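Local structure of GTPase subunit of restriction endonuclease (Thermococcus gammatolerans, 6P0F) at residues F6-G11 with W53-E58; D15-F20 with F73-R78; N31-Q36 with N112-K117. The protein probably recognises modified DNA through its YTH-type N-terminal domain, as the GTPase subunit of a restriction endonuclease. One frame throughout, in Å; residues are numbered along the deposited sequence.

How the contacts relate
Contacts 1 and 2 lie in the core and share one sheet. Strands 5-11 and 70-76 are parallel neighbours in it, joined by backbone hydrogen bonds between Ile8, Ile10 and Tyr74. Helix 15-26, which follows strand 5-11 in the chain, supplies one half of contact 2. Both contacts are made by apolar groups, with no hydrogen bond across. Contact 3 lies farther out, and its centre is about 17 Å from the centre of the chain. It joins two loops and mixes apolar packing with carboxylates, a carbonyl and water. It is still tied to the rest: Asn19 OD1 accepts a bond from Arg116 N, and the Trp115 ring packs on the backbone of Trp53 and Gly54.

Contact 1: residues F6-G11 with W53-E58; sequences FIIGIG and WGRSKE
Ile8 and Ile10 of strand 5-11 pack on Trp53 of strand 49-55, inside the curled mixed sheet that forms the core of this YTH-type domain. The two strands are not neighbours in the sheet. Their axes pass 11.0 Å apart at an angle of 95°, so side chains alone span the gap. No hydrogen bond crosses it.

The tight part is at the indole. Ile10 meets its six-membered ring, with CD1 3.6 Å from Trp53 CZ2 and 4.0 Å from CH2. Ile10 and Trp53 reach toward each other across the gap. Ile8 takes the pyrrole part instead. Its CG2 methyl lies 3.9 Å from Trp53 NE1, and its CD1 methyl is 4.0 Å from Trp53 CD1. The two isoleucines thus divide the length of the indole between them. Trp53 can reach so far across because CG stands opposite the backbone N (chi1 -173°), which carries the ring out from its strand. Phe73 of strand 70-76 completes this core. Its ring meets that of Trp53 edge-to-face, and both isoleucines touch it. From helix 15-26, Asn19 and Ile24 also pack on the indole.

The loose part begins two residues later, at Arg55. Only its aliphatic portion joins in, and Ile8 CD1 is 4.2 Å from Arg55 CD. Arg55 is partly exposed, and strand 49-55 ends there. Ser56 and Lys57 follow in an exposed turn. The side chain of Arg55 therefore spans two environments: its CD lies beside Ile8, and the side chain also touches Ile60, while its guanidinium group turns to the chain beyond the turn, where Arg55 NH1 is hydrogen-bonded to Thr59 O.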
loop_
_atom_site.group_PDB
_atom_site.type_symbol
_atom_site.label_atom_id
_atom_site.label_comp_id
_atom_site.label_asym_id
_atom_site.label_seq_id
_atom_site.Cartn_x
_atom_site.Cartn_y
_atom_site.Cartn_z
ATOM N N PHE A 6 1.377 7.596 -3.858
ATOM C CA PHE A 6 0.073 7.015 -4.115
ATOM C C PHE A 6 -0.702 6.875 -2.814
ATOM O O PHE A 6 -0.107 6.765 -1.738
ATOM C CB PHE A 6 0.203 5.645 -4.775
ATOM C CG PHE A 6 0.916 5.684 -6.075
ATOM C CD1 PHE A 6 0.243 6.030 -7.233
ATOM C CD2 PHE A 6 2.271 5.408 -6.145
ATOM C CE1 PHE A 6 0.901 6.089 -8.449
ATOM C CE2 PHE A 6 2.929 5.446 -7.373
ATOM C CZ PHE A 6 2.230 5.821 -8.524
ATOM N N ILE A 7 -2.036 6.912 -2.925
ATOM C CA ILE A 7 -2.943 6.622 -1.814
ATOM C C ILE A 7 -3.727 5.365 -2.158
ATOM O O ILE A 7 -4.332 5.267 -3.236
ATOM C CB ILE A 7 -3.914 7.778 -1.531
ATOM C CG1 ILE A 7 -3.163 9.003 -1.051
ATOM C CG2 ILE A 7 -4.974 7.347 -0.506
ATOM C CD1 ILE A 7 -3.998 10.269 -1.183
ATOM N N ILE A 8 -3.714 4.392 -1.254
ATOM C CA ILE A 8 -4.504 3.178 -1.427
ATOM C C ILE A 8 -5.455 3.071 -0.257
ATOM O O ILE A 8 -5.047 3.057 0.903
ATOM C CB ILE A 8 -3.614 1.944 -1.560
ATOM C CG1 ILE A 8 -2.808 2.047 -2.852
ATOM C CG2 ILE A 8 -4.464 0.661 -1.552
ATOM C CD1 ILE A 8 -1.747 0.927 -2.972
ATOM N N GLY A 9 -6.769 2.990 -0.566
ATOM C CA GLY A 9 -7.789 2.996 0.442
ATOM C C GLY A 9 -8.176 1.555 0.771
ATOM O O GLY A 9 -8.591 0.815 -0.110
ATOM N N ILE A 10 -8.018 1.200 2.031
ATOM C CA ILE A 10 -8.302 -0.154 2.522
ATOM C C ILE A 10 -9.590 -0.079 3.321
ATOM O O ILE A 10 -9.620 0.520 4.400
ATOM C CB ILE A 10 -7.156 -0.685 3.399
ATOM C CG1 ILE A 10 -5.802 -0.637 2.680
ATOM C CG2 ILE A 10 -7.502 -2.112 3.938
ATOM C CD1 ILE A 10 -5.721 -1.512 1.470
ATOM N N GLY A 11 -10.670 -0.691 2.821
ATOM C CA GLY A 11 -11.939 -0.591 3.527
ATOM C C GLY A 11 -12.057 -1.587 4.666
ATOM O O GLY A 11 -11.883 -2.795 4.469
ATOM N N TRP A 53 1.932 -5.889 -0.752
ATOM C CA TRP A 53 0.561 -5.614 -1.147
ATOM C C TRP A 53 0.450 -5.924 -2.631
ATOM O O TRP A 53 1.450 -6.051 -3.326
ATOM C CB TRP A 53 0.194 -4.165 -0.838
ATOM C CG TRP A 53 -1.258 -3.875 -1.081
ATOM C CD1 TRP A 53 -1.792 -2.979 -1.967
ATOM C CD2 TRP A 53 -2.375 -4.523 -0.448
ATOM N NE1 TRP A 53 -3.171 -3.042 -1.935
ATOM C CE2 TRP A 53 -3.550 -3.959 -0.991
ATOM C CE3 TRP A 53 -2.488 -5.518 0.516
ATOM C CZ2 TRP A 53 -4.831 -4.383 -0.597
ATOM C CZ3 TRP A 53 -3.764 -5.910 0.920
ATOM C CH2 TRP A 53 -4.909 -5.321 0.373
ATOM N N GLY A 54 -0.769 -6.170 -3.102
ATOM C CA GLY A 54 -0.952 -6.560 -4.482
ATOM C C GLY A 54 -2.172 -5.870 -5.065
ATOM O O GLY A 54 -3.125 -5.552 -4.351
ATOM N N ARG A 55 -2.121 -5.655 -6.376
ATOM C CA ARG A 55 -3.206 -4.985 -7.091
ATOM C C ARG A 55 -3.453 -5.706 -8.404
ATOM O O ARG A 55 -2.617 -6.479 -8.869
ATOM C CB ARG A 55 -2.880 -3.523 -7.382
ATOM C CG ARG A 55 -2.701 -2.665 -6.148
ATOM C CD ARG A 55 -2.483 -1.204 -6.516
ATOM N NE ARG A 55 -3.652 -0.674 -7.196
ATOM C CZ ARG A 55 -3.658 -0.326 -8.472
ATOM N NH1 ARG A 55 -2.551 -0.441 -9.202
ATOM N NH2 ARG A 55 -4.765 0.141 -9.013
ATOM N N SER A 56 -4.624 -5.407 -9.010
ATOM C CA SER A 56 -5.014 -5.957 -10.309
ATOM C C SER A 56 -4.252 -5.359 -11.486
ATOM O O SER A 56 -4.186 -6.007 -12.534
ATOM C CB SER A 56 -6.506 -5.723 -10.578
ATOM O OG SER A 56 -7.300 -6.022 -9.446
ATOM N N LYS A 57 -3.697 -4.151 -11.353
ATOM C CA LYS A 57 -2.985 -3.488 -12.439
ATOM C C LYS A 57 -1.643 -2.952 -11.967
ATOM O O LYS A 57 -1.421 -2.729 -10.774
ATOM C CB LYS A 57 -3.761 -2.296 -13.014
ATOM C CG LYS A 57 -5.139 -2.599 -13.526
ATOM C CD LYS A 57 -5.676 -1.419 -14.339
ATOM C CE LYS A 57 -6.025 -1.837 -15.774
ATOM N NZ LYS A 57 -7.464 -2.226 -15.938
ATOM N N GLU A 58 -0.756 -2.717 -12.942
ATOM C CA GLU A 58 0.553 -2.127 -12.704
ATOM C C GLU A 58 0.486 -0.635 -12.439
ATOM O O GLU A 58 1.456 -0.067 -11.903
ATOM C CB GLU A 58 1.444 -2.379 -13.922
ATOM C CG GLU A 58 2.925 -2.187 -13.684
ATOM C CD GLU A 58 3.747 -2.709 -14.852
ATOM O OE1 GLU A 58 4.701 -3.493 -14.615
ATOM O OE2 GLU A 58 3.411 -2.352 -16.004
#

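Contact 2: residues D15-F20 with F73-R78; sequences DEYENF and FYVGKR
Helix 15-26 packs on the sheet through Tyr17 and Phe20, which meet Val75 and Phe73 of strand 70-76. The helix follows strand 5-11, the parallel neighbour of strand 70-76. The helix and strand axes are 10.5 Å apart, at 126° between their directions.

Phe20 makes the largest contribution. One corner of its ring, CE1, sits over a face of the Phe73 ring, displaced toward the rim, and is 3.5 Å from Phe73 CD1. The ring centroids are 5.0 Å apart and the planes meet at 54°, so the pair is neither stacked nor T-shaped. The other side of the Phe20 ring reaches Val75, with CE2 3.8 Å from Val75 CG2. The second methyl, Val75 CG1, lies 3.6 Å from Tyr17 CE1. One valine thus serves two aromatic rings, one helical turn apart. Both rings point to the sheet, each with CG opposite its backbone N (chi1 -179° in Phe20).

The polar groups nearby bond to other parts of the chain: Glu16 OE1 accepts from Gly11 N, and Arg78 NH1 binds Phe152 O. The helix is therefore held to this strand by shape and apolar burial, without polar bonds between the two segments.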
loop_
_atom_site.group_PDB
_atom_site.type_symbol
_atom_site.label_atom_id
_atom_site.label_comp_id
_atom_site.label_asym_id
_atom_site.label_seq_id
_atom_site.Cartn_x
_atom_site.Cartn_y
_atom_site.Cartn_z
ATOM N N ASP A 15 -12.927 -8.091 2.908
ATOM C CA ASP A 15 -11.827 -9.016 2.660
ATOM C C ASP A 15 -10.528 -8.256 2.394
ATOM O O ASP A 15 -9.435 -8.769 2.686
ATOM C CB ASP A 15 -12.162 -9.922 1.480
ATOM C CG ASP A 15 -13.244 -10.951 1.810
ATOM O OD1 ASP A 15 -13.607 -11.118 2.998
ATOM O OD2 ASP A 15 -13.707 -11.617 0.868
ATOM N N GLU A 16 -10.629 -7.064 1.811
ATOM C CA GLU A 16 -9.455 -6.226 1.568
ATOM C C GLU A 16 -8.698 -5.942 2.859
ATOM O O GLU A 16 -7.449 -6.009 2.894
ATOM C CB GLU A 16 -9.894 -4.923 0.902
ATOM C CG GLU A 16 -8.782 -4.048 0.465
ATOM C CD GLU A 16 -9.285 -2.909 -0.422
ATOM O OE1 GLU A 16 -10.214 -2.155 0.001
ATOM O OE2 GLU A 16 -8.742 -2.779 -1.547
ATOM N N TYR A 17 -9.422 -5.607 3.932
ATOM C CA TYR A 17 -8.737 -5.359 5.189
ATOM C C TYR A 17 -8.114 -6.642 5.713
ATOM O O TYR A 17 -7.009 -6.621 6.240
ATOM C CB TYR A 17 -9.650 -4.779 6.268
ATOM C CG TYR A 17 -8.872 -4.456 7.521
ATOM C CD1 TYR A 17 -8.135 -3.277 7.623
ATOM C CD2 TYR A 17 -8.801 -5.349 8.592
ATOM C CE1 TYR A 17 -7.397 -2.972 8.750
ATOM C CE2 TYR A 17 -8.045 -5.049 9.724
ATOM C CZ TYR A 17 -7.342 -3.866 9.793
ATOM O OH TYR A 17 -6.584 -3.531 10.893
ATOM N N GLU A 18 -8.829 -7.766 5.616
ATOM C CA GLU A 18 -8.247 -9.036 6.044
ATOM C C GLU A 18 -6.931 -9.305 5.317
ATOM O O GLU A 18 -5.935 -9.711 5.931
ATOM C CB GLU A 18 -9.238 -10.179 5.801
ATOM C CG GLU A 18 -10.546 -9.981 6.558
ATOM C CD GLU A 18 -10.337 -10.000 8.063
ATOM O OE1 GLU A 18 -10.421 -8.934 8.696
ATOM O OE2 GLU A 18 -10.061 -11.078 8.623
ATOM N N ASN A 19 -6.906 -9.069 4.002
ATOM C CA ASN A 19 -5.683 -9.298 3.234
ATOM C C ASN A 19 -4.577 -8.335 3.662
ATOM O O ASN A 19 -3.409 -8.725 3.772
ATOM C CB ASN A 19 -5.982 -9.126 1.746
ATOM C CG ASN A 19 -6.858 -10.251 1.186
ATOM O OD1 ASN A 19 -7.139 -11.213 1.877
ATOM N ND2 ASN A 19 -7.273 -10.114 -0.052
ATOM N N PHE A 20 -4.936 -7.081 3.896
ATOM C CA PHE A 20 -3.986 -6.053 4.344
ATOM C C PHE A 20 -3.401 -6.380 5.711
ATOM O O PHE A 20 -2.196 -6.231 5.941
ATOM C CB PHE A 20 -4.728 -4.722 4.374
ATOM C CG PHE A 20 -3.916 -3.552 4.789
ATOM C CD1 PHE A 20 -3.001 -2.987 3.918
ATOM C CD2 PHE A 20 -4.093 -2.966 6.047
ATOM C CE1 PHE A 20 -2.261 -1.856 4.308
ATOM C CE2 PHE A 20 -3.376 -1.833 6.417
ATOM C CZ PHE A 20 -2.465 -1.295 5.544
ATOM N N PHE A 73 -1.382 4.216 2.877
ATOM C CA PHE A 73 -2.538 3.336 3.021
ATOM C C PHE A 73 -3.515 4.040 3.953
ATOM O O PHE A 73 -3.225 4.246 5.137
ATOM C CB PHE A 73 -2.132 1.982 3.596
ATOM C CG PHE A 73 -1.364 1.117 2.669
ATOM C CD1 PHE A 73 -1.973 0.390 1.669
ATOM C CD2 PHE A 73 0.008 0.999 2.836
ATOM C CE1 PHE A 73 -1.229 -0.438 0.844
ATOM C CE2 PHE A 73 0.759 0.160 2.005
ATOM C CZ PHE A 73 0.142 -0.551 1.023
ATOM N N TYR A 74 -4.672 4.432 3.424
ATOM C CA TYR A 74 -5.767 4.944 4.224
ATOM C C TYR A 74 -6.620 3.761 4.669
ATOM O O TYR A 74 -6.967 2.933 3.840
ATOM C CB TYR A 74 -6.621 5.887 3.376
ATOM C CG TYR A 74 -6.112 7.279 3.112
ATOM C CD1 TYR A 74 -4.797 7.644 3.365
ATOM C CD2 TYR A 74 -6.971 8.234 2.598
ATOM C CE1 TYR A 74 -4.354 8.934 3.112
ATOM C CE2 TYR A 74 -6.543 9.534 2.347
ATOM C CZ TYR A 74 -5.236 9.867 2.589
ATOM O OH TYR A 74 -4.813 11.160 2.349
ATOM N N VAL A 75 -6.953 3.685 5.956
ATOM C CA VAL A 75 -7.712 2.555 6.491
ATOM C C VAL A 75 -8.955 3.099 7.185
ATOM O O VAL A 75 -8.852 3.886 8.133
ATOM C CB VAL A 75 -6.863 1.716 7.455
ATOM C CG1 VAL A 75 -7.678 0.528 7.983
ATOM C CG2 VAL A 75 -5.574 1.250 6.766
ATOM N N GLY A 76 -10.129 2.653 6.752
ATOM C CA GLY A 76 -11.357 3.164 7.327
ATOM C C GLY A 76 -12.552 2.517 6.654
ATOM O O GLY A 76 -12.405 1.709 5.741
ATOM N N LYS A 77 -13.737 2.943 7.091
ATOM C CA LYS A 77 -15.011 2.391 6.616
ATOM C C LYS A 77 -15.427 3.122 5.342
ATOM O O LYS A 77 -15.749 4.319 5.367
ATOM C CB LYS A 77 -16.047 2.516 7.728
ATOM C CG LYS A 77 -17.479 2.261 7.331
ATOM C CD LYS A 77 -17.701 0.820 6.968
ATOM C CE LYS A 77 -19.212 0.579 6.822
ATOM N NZ LYS A 77 -19.780 -0.225 7.956
ATOM N N ARG A 78 -15.389 2.404 4.226
ATOM C CA ARG A 78 -15.799 2.989 2.964
ATOM C C ARG A 78 -17.312 3.125 2.959
ATOM O O ARG A 78 -18.010 2.125 3.121
ATOM C CB ARG A 78 -15.337 2.132 1.795
ATOM C CG ARG A 78 -15.714 2.747 0.475
ATOM C CD ARG A 78 -15.037 2.074 -0.728
ATOM N NE ARG A 78 -13.577 2.123 -0.626
ATOM C CZ ARG A 78 -12.839 3.174 -0.969
ATOM N NH1 ARG A 78 -13.417 4.248 -1.471
ATOM N NH2 ARG A 78 -11.516 3.135 -0.822
#

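Contact 3: residues N31-Q36 with N112-K117; sequences NELEGQ and NDFWRK
Phe114 is the centre of this contact between two loops, and Glu32 and Leu33 close round the far end of its ring. One loop leads from strand 28-29 to helix 39-45. The other connects strands 91-102 and 123-127.

Phe114 has the most surface buried. Its CZ points at the backbone of the other loop and lies 3.4 Å from Glu32 O, which sits at the ring edge, in its plane. Glu32 comes next. Its CB is 3.7 Å from Phe114 CE1, and the extended chain then carries the carboxylate back along the ring, with OE2 3.5 Å from the same CE1. The carboxylate and ring planes are 42° apart. The other carboxylate oxygen, OE1, accepts a hydrogen bond from Lys29 N. Leu33 touches the ring through one methyl. Its CD2 is 3.5 Å from Phe114 CZ and nearly as close to CE2. Val28 packs on both Leu33 and Phe114, and Leu42 of helix 39-45 also touches Leu33. Beyond Leu33 the loop makes a type II beta turn, closed by Gln36 N to Leu33 O and with Gly35 at its third position.

Water joins the loops beside the ring. One molecule donates to Glu32 O at 3.2 Å and to Asp113 OD2 at 3.0 Å. Asp113 also lays its CB over the centre of one face of the Phe114 ring.

The C-H edge of the ring meets the Glu32 carbonyl, with OE2 near CE1, consistent with a weak electrostatic attraction. The Glu32 carbonyl also accepts a hydrogen bond from water, so this junction combines apolar packing of Phe114 on Leu33 with a water-bridged polar side.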
loop_
_atom_site.group_PDB
_atom_site.type_symbol
_atom_site.label_atom_id
_atom_site.label_comp_id
_atom_site.label_asym_id
_atom_site.label_seq_id
_atom_site.Cartn_x
_atom_site.Cartn_y
_atom_site.Cartn_z
ATOM N N ASN A 31 9.912 -17.856 4.499
ATOM C CA ASN A 31 9.724 -19.196 3.941
ATOM C C ASN A 31 8.368 -19.390 3.285
ATOM O O ASN A 31 8.238 -20.292 2.454
ATOM C CB ASN A 31 9.980 -20.244 5.037
ATOM C CG ASN A 31 11.431 -20.272 5.456
ATOM O OD1 ASN A 31 12.299 -19.686 4.794
ATOM N ND2 ASN A 31 11.714 -20.964 6.552
ATOM N N GLU A 32 7.349 -18.585 3.633
ATOM C CA GLU A 32 6.056 -18.667 2.976
ATOM C C GLU A 32 6.127 -18.216 1.521
ATOM O O GLU A 32 5.231 -18.543 0.736
ATOM C CB GLU A 32 5.000 -17.858 3.752
ATOM C CG GLU A 32 4.923 -18.192 5.271
ATOM C CD GLU A 32 3.839 -17.379 6.032
ATOM O OE1 GLU A 32 4.157 -16.684 7.073
ATOM O OE2 GLU A 32 2.662 -17.447 5.586
ATOM N N LEU A 33 7.176 -17.487 1.131
ATOM C CA LEU A 33 7.324 -17.013 -0.238
ATOM C C LEU A 33 8.425 -17.723 -1.015
ATOM O O LEU A 33 8.481 -17.578 -2.242
ATOM C CB LEU A 33 7.627 -15.504 -0.258
ATOM C CG LEU A 33 6.551 -14.595 0.338
ATOM C CD1 LEU A 33 7.022 -13.134 0.360
ATOM C CD2 LEU A 33 5.287 -14.745 -0.425
ATOM N N GLU A 34 9.347 -18.387 -0.321
ATOM C CA GLU A 34 10.427 -19.101 -0.980
ATOM C C GLU A 34 9.835 -20.138 -1.921
ATOM O O GLU A 34 8.833 -20.780 -1.608
ATOM C CB GLU A 34 11.333 -19.764 0.054
ATOM C CG GLU A 34 12.231 -18.773 0.789
ATOM C CD GLU A 34 13.439 -18.299 -0.002
ATOM O OE1 GLU A 34 14.351 -17.676 0.606
ATOM O OE2 GLU A 34 13.468 -18.516 -1.232
ATOM N N GLY A 35 10.427 -20.262 -3.093
ATOM C CA GLY A 35 9.896 -21.139 -4.108
ATOM C C GLY A 35 8.975 -20.455 -5.078
ATOM O O GLY A 35 8.692 -21.016 -6.138
ATOM N N GLN A 36 8.500 -19.259 -4.746
ATOM C CA GLN A 36 7.595 -18.504 -5.591
ATOM C C GLN A 36 8.119 -17.136 -5.967
ATOM O O GLN A 36 7.942 -16.700 -7.109
ATOM C CB GLN A 36 6.241 -18.342 -4.889
ATOM C CG GLN A 36 5.551 -19.650 -4.585
ATOM C CD GLN A 36 5.066 -20.354 -5.834
ATOM O OE1 GLN A 36 4.722 -19.724 -6.836
ATOM N NE2 GLN A 36 5.040 -21.668 -5.776
ATOM N N ASN A 112 -3.180 -17.231 -3.156
ATOM C CA ASN A 112 -4.322 -17.635 -2.351
ATOM C C ASN A 112 -3.902 -18.216 -1.013
ATOM O O ASN A 112 -4.765 -18.386 -0.148
ATOM C CB ASN A 112 -5.178 -18.662 -3.114
ATOM C CG ASN A 112 -5.778 -18.095 -4.385
ATOM O OD1 ASN A 112 -6.338 -16.991 -4.403
ATOM N ND2 ASN A 112 -5.657 -18.850 -5.467
ATOM N N ASP A 113 -2.612 -18.527 -0.836
ATOM C CA ASP A 113 -2.073 -18.903 0.474
ATOM C C ASP A 113 -2.310 -17.794 1.501
ATOM O O ASP A 113 -2.440 -18.068 2.699
ATOM C CB ASP A 113 -0.548 -19.151 0.429
ATOM C CG ASP A 113 -0.105 -20.370 -0.403
ATOM O OD1 ASP A 113 -0.950 -21.147 -0.909
ATOM O OD2 ASP A 113 1.146 -20.539 -0.536
ATOM N N PHE A 114 -2.295 -16.528 1.044
ATOM C CA PHE A 114 -2.261 -15.342 1.898
ATOM C C PHE A 114 -3.515 -14.486 1.847
ATOM O O PHE A 114 -3.865 -13.845 2.847
ATOM C CB PHE A 114 -1.110 -14.422 1.474
ATOM C CG PHE A 114 0.171 -15.101 1.336
ATOM C CD1 PHE A 114 0.840 -15.548 2.450
ATOM C CD2 PHE A 114 0.725 -15.311 0.085
ATOM C CE1 PHE A 114 2.037 -16.184 2.329
ATOM C CE2 PHE A 114 1.909 -15.942 -0.049
ATOM C CZ PHE A 114 2.577 -16.391 1.071
ATOM N N TRP A 115 -4.168 -14.427 0.700
ATOM C CA TRP A 115 -5.199 -13.461 0.422
ATOM C C TRP A 115 -6.479 -14.147 -0.026
ATOM O O TRP A 115 -6.441 -15.076 -0.840
ATOM C CB TRP A 115 -4.731 -12.551 -0.676
ATOM C CG TRP A 115 -3.674 -11.580 -0.290
ATOM C CD1 TRP A 115 -3.427 -11.087 0.950
ATOM C CD2 TRP A 115 -2.747 -10.965 -1.171
ATOM N NE1 TRP A 115 -2.400 -10.153 0.895
ATOM C CE2 TRP A 115 -1.948 -10.092 -0.398
ATOM C CE3 TRP A 115 -2.489 -11.083 -2.538
ATOM C CZ2 TRP A 115 -0.932 -9.337 -0.947
ATOM C CZ3 TRP A 115 -1.480 -10.306 -3.088
ATOM C CH2 TRP A 115 -0.717 -9.458 -2.291
ATOM N N ARG A 116 -7.605 -13.660 0.480
ATOM C CA ARG A 116 -8.887 -13.992 -0.112
ATOM C C ARG A 116 -8.927 -13.431 -1.515
ATOM O O ARG A 116 -8.703 -12.228 -1.715
ATOM C CB ARG A 116 -10.021 -13.409 0.714
ATOM C CG ARG A 116 -10.197 -14.039 2.083
ATOM C CD ARG A 116 -11.320 -13.301 2.785
ATOM N NE ARG A 116 -11.701 -13.813 4.098
ATOM C CZ ARG A 116 -10.916 -13.815 5.168
ATOM N NH1 ARG A 116 -9.673 -13.368 5.094
ATOM N NH2 ARG A 116 -11.377 -14.284 6.318
ATOM N N LYS A 117 -9.181 -14.284 -2.505
ATOM C CA LYS A 117 -9.191 -13.815 -3.880
ATOM C C LYS A 117 -7.803 -13.395 -4.326
ATOM O O LYS A 117 -7.668 -12.595 -5.256
ATOM C CB LYS A 117 -10.120 -12.616 -4.046
ATOM C CG LYS A 117 -11.578 -12.845 -3.759
ATOM C CD LYS A 117 -12.266 -13.240 -5.046
ATOM C CE LYS A 117 -12.964 -12.039 -5.689
ATOM N NZ LYS A 117 -14.283 -11.697 -5.033
HETATM O O HOH W 1 4.094 -19.389 -1.386
HETATM O O HOH W 2 2.928 -20.405 1.830
#